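PDB 6GZU: conserved membrane protein from Chlamydia abortus, which combines deubiquitinating and acetyltransferase activities as a secreted CE-clan effector that induces Golgi fragmentation, with this chain probably its catalytic part. Local coordinates for residues 137-142 / 213-218. Numbering follows the deposited sequence.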
ATOM      1  N   LEU A 137      -4.726   1.689   2.894  1.00 16.78           N
ATOM      2  CA  LEU A 137      -3.837   1.514   1.728  1.00 16.72           C
ATOM      3  C   LEU A 137      -3.371   2.885   1.256  1.00 16.53           C
ATOM      4  O   LEU A 137      -4.192   3.790   1.080  1.00 16.95           O
ATOM      5  CB  LEU A 137      -4.617   0.827   0.598  1.00 17.63           C
ATOM      6  CG  LEU A 137      -3.822   0.552  -0.687  1.00 19.61           C
ATOM      7  CD1 LEU A 137      -2.747  -0.505  -0.399  1.00 21.37           C
ATOM      8  CD2 LEU A 137      -4.756   0.117  -1.832  1.00 23.07           C
ATOM      9  N   VAL A 138      -2.076   3.031   0.971  1.00 16.59           N
ATOM     10  CA  VAL A 138      -1.542   4.273   0.365  1.00 16.44           C
ATOM     11  C   VAL A 138      -1.019   3.844  -0.997  1.00 16.98           C
ATOM     12  O   VAL A 138      -0.176   2.932  -1.120  1.00 18.03           O
ATOM     13  CB  VAL A 138      -0.400   4.861   1.216  1.00 18.53           C
ATOM     14  CG1 VAL A 138       0.325   6.009   0.464  1.00 19.98           C
ATOM     15  CG2 VAL A 138      -0.938   5.372   2.552  1.00 18.09           C
ATOM     16  N   ILE A 139      -1.508   4.486  -2.052  1.00 17.06           N
ATOM     17  CA  ILE A 139      -1.024   4.214  -3.391  1.00 17.26           C
ATOM     18  C   ILE A 139      -0.261   5.446  -3.901  1.00 17.46           C
ATOM     19  O   ILE A 139      -0.782   6.578  -3.870  1.00 19.38           O
ATOM     20  CB  ILE A 139      -2.201   3.963  -4.372  1.00 18.36           C
ATOM     21  CG1 ILE A 139      -3.093   2.812  -3.897  1.00 19.02           C
ATOM     22  CG2 ILE A 139      -1.624   3.712  -5.822  1.00 20.39           C
ATOM     23  CD1 ILE A 139      -4.400   2.697  -4.674  1.00 18.95           C
ATOM     24  N   VAL A 140       0.946   5.247  -4.419  1.00 17.53           N
ATOM     25  CA  VAL A 140       1.687   6.297  -5.125  1.00 17.93           C
ATOM     26  C   VAL A 140       1.607   5.943  -6.594  1.00 19.06           C
ATOM     27  O   VAL A 140       2.025   4.849  -7.011  1.00 19.58           O
ATOM     28  CB  VAL A 140       3.148   6.381  -4.638  1.00 19.92           C
ATOM     29  CG1 VAL A 140       3.965   7.324  -5.537  1.00 21.10           C
ATOM     30  CG2 VAL A 140       3.169   6.836  -3.177  1.00 21.33           C
ATOM     31  N   ASN A 141       1.055   6.859  -7.390  1.00 19.40           N
ATOM     32  CA  ASN A 141       0.928   6.656  -8.833  1.00 20.14           C
ATOM     33  C   ASN A 141       1.794   7.700  -9.512  1.00 20.70           C
ATOM     34  O   ASN A 141       1.473   8.908  -9.497  1.00 21.94           O
ATOM     35  CB  ASN A 141      -0.543   6.738  -9.284  1.00 22.32           C
ATOM     36  CG  ASN A 141      -0.748   6.391 -10.735  1.00 24.00           C
ATOM     37  OD1 ASN A 141       0.061   6.751 -11.597  1.00 24.99           O
ATOM     38  ND2 ASN A 141      -1.847   5.710 -11.038  1.00 26.11           N
ATOM     39  N   LEU A 142       2.928   7.268 -10.057  1.00 21.62           N
ATOM     40  CA  LEU A 142       3.863   8.230 -10.633  1.00 22.98           C
ATOM     41  C   LEU A 142       3.330   8.847 -11.934  1.00 25.70           C
ATOM     42  O   LEU A 142       3.657  10.006 -12.272  1.00 26.78           O
ATOM     43  CB  LEU A 142       5.231   7.554 -10.908  1.00 23.10           C
ATOM     44  CG  LEU A 142       5.989   6.941  -9.703  1.00 22.85           C
ATOM     45  CD1 LEU A 142       7.266   6.274 -10.187  1.00 23.54           C
ATOM     46  CD2 LEU A 142       6.315   8.027  -8.661  1.00 22.39           C
ATOM     47  N   ASP A 213      -7.650  -3.674  -6.641  1.00 21.42           N
ATOM     48  CA  ASP A 213      -8.070  -4.460  -7.798  1.00 23.68           C
ATOM     49  C   ASP A 213      -8.785  -3.578  -8.831  1.00 24.57           C
ATOM     50  O   ASP A 213      -8.423  -3.534 -10.007  1.00 25.73           O
ATOM     51  CB  ASP A 213      -8.994  -5.558  -7.297  1.00 25.26           C
ATOM     52  CG  ASP A 213      -8.992  -6.745  -8.167  1.00 27.94           C
ATOM     53  OD1 ASP A 213      -9.330  -6.610  -9.359  1.00 31.52           O
ATOM     54  OD2 ASP A 213      -8.674  -7.837  -7.660  1.00 27.60           O
ATOM     55  N   LYS A 214      -9.780  -2.832  -8.373  1.00 22.85           N
ATOM     56  CA  LYS A 214     -10.541  -1.987  -9.263  1.00 23.89           C
ATOM     57  C   LYS A 214      -9.793  -0.744  -9.697  1.00 23.50           C
ATOM     58  O   LYS A 214      -9.931  -0.315 -10.834  1.00 24.60           O
ATOM     59  CB  LYS A 214     -11.825  -1.587  -8.547  1.00 26.06           C
ATOM     60  CG  LYS A 214     -12.619  -2.765  -8.026  1.00 31.48           C
ATOM     61  CD  LYS A 214     -13.731  -3.080  -8.931  1.00 35.95           C
ATOM     62  CE  LYS A 214     -14.532  -4.218  -8.331  1.00 38.76           C
ATOM     63  NZ  LYS A 214     -15.319  -4.978  -9.320  1.00 42.78           N
ATOM     64  N   TYR A 215      -9.026  -0.157  -8.785  1.00 21.38           N
ATOM     65  CA  TYR A 215      -8.219   1.037  -9.090  1.00 21.60           C
ATOM     66  C   TYR A 215      -7.269   0.767 -10.233  1.00 22.46           C
ATOM     67  O   TYR A 215      -7.047   1.655 -11.072  1.00 22.35           O
ATOM     68  CB  TYR A 215      -7.440   1.503  -7.843  1.00 21.48           C
ATOM     69  CG  TYR A 215      -6.456   2.617  -8.072  1.00 21.32           C
ATOM     70  CD1 TYR A 215      -5.156   2.339  -8.459  1.00 22.60           C
ATOM     71  CD2 TYR A 215      -6.813   3.954  -7.871  1.00 21.06           C
ATOM     72  CE1 TYR A 215      -4.241   3.359  -8.673  1.00 21.48           C
ATOM     73  CE2 TYR A 215      -5.905   4.970  -8.108  1.00 21.09           C
ATOM     74  CZ  TYR A 215      -4.622   4.666  -8.516  1.00 22.14           C
ATOM     75  OH  TYR A 215      -3.679   5.653  -8.729  1.00 24.28           O
ATOM     76  N   LEU A 216      -6.660  -0.420 -10.251  1.00 20.90           N
ATOM     77  CA  LEU A 216      -5.655  -0.710 -11.274  1.00 23.29           C
ATOM     78  C   LEU A 216      -6.285  -0.850 -12.674  1.00 26.64           C
ATOM     79  O   LEU A 216      -5.597  -0.689 -13.701  1.00 27.82           O
ATOM     80  CB  LEU A 216      -4.840  -1.982 -10.901  1.00 23.63           C
ATOM     81  CG  LEU A 216      -3.880  -1.765  -9.704  1.00 23.26           C
ATOM     82  CD1 LEU A 216      -3.299  -3.094  -9.252  1.00 22.84           C
ATOM     83  CD2 LEU A 216      -2.724  -0.789 -10.071  1.00 23.64           C
ATOM     84  N   ASP A 217      -7.582  -1.172 -12.730  1.00 27.80           N
ATOM     85  CA  ASP A 217      -8.307  -1.152 -14.007  1.00 29.01           C
ATOM     86  C   ASP A 217      -8.880   0.221 -14.362  1.00 28.67           C
ATOM     87  O   ASP A 217      -9.072   0.536 -15.527  1.00 32.05           O
ATOM     88  CB  ASP A 217      -9.418  -2.205 -14.025  1.00 33.57           C
ATOM     89  CG  ASP A 217      -8.863  -3.628 -14.151  1.00 38.92           C
ATOM     90  OD1 ASP A 217      -7.778  -3.811 -14.741  1.00 41.84           O
ATOM     91  OD2 ASP A 217      -9.500  -4.556 -13.652  1.00 40.91           O
ATOM     92  N   ASN A 218      -9.126   1.027 -13.345  1.00 27.19           N
ATOM     93  CA  ASN A 218      -9.691   2.372 -13.527  1.00 26.99           C
ATOM     94  C   ASN A 218      -9.306   3.248 -12.347  1.00 25.92           C
ATOM     95  O   ASN A 218      -9.888   3.140 -11.284  1.00 24.78           O
ATOM     96  CB  ASN A 218     -11.221   2.285 -13.614  1.00 29.69           C
ATOM     97  CG  ASN A 218     -11.887   3.650 -13.606  1.00 33.91           C
ATOM     98  OD1 ASN A 218     -11.243   4.698 -13.796  1.00 33.51           O
ATOM     99  ND2 ASN A 218     -13.202   3.641 -13.372  1.00 36.88           N
TER
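Y215, near the end of helix 204-217, reaches across to I139 and N141 on strand 134-141, joining helix to central mixed sheet in the Ulp1-like (CE clan) cysteine protease fold. The tightly packed part is apolar. I139 CD1 sits over the middle of one face of the phenol ring, 3.9 Å from the ring centroid, a CH-pi contact. The second branch of I139 follows the same ring towards its hydroxyl end, with CG2 3.9 Å from Y215 CE1. With CG1 beside the backbone N (chi1 -57°) and CD1 extended beyond it, the isoleucine runs along the tyrosine in the opposite sense, tip towards the other's root. F211 and L212 of the same helix and I100 of the neighbouring strand also pack on I139, enclosing it in the core. The looser side is the outer helix surface, where K214 and D217 are at least partly exposed and take no part in the contact; D217 forms a salt bridge with K33. At the far end of the ring the packing turns polar. E146, on the adjacent strand 146-150, hydrogen-bonds the same Y215 hydroxyl that accepts from N141, so two residues fix this buried oxygen. The amide of N141 is itself steadied by R144 N, which hydrogen-bonds OD1 and leaves ND2 directed at the phenol. Amide and ring planes stand 72° apart, yet the hydroxyl oxygen lies close to the amide plane; N141 ND2 donates to Y215 OH at 2.9 Å, with an N-H...O angle of 157°.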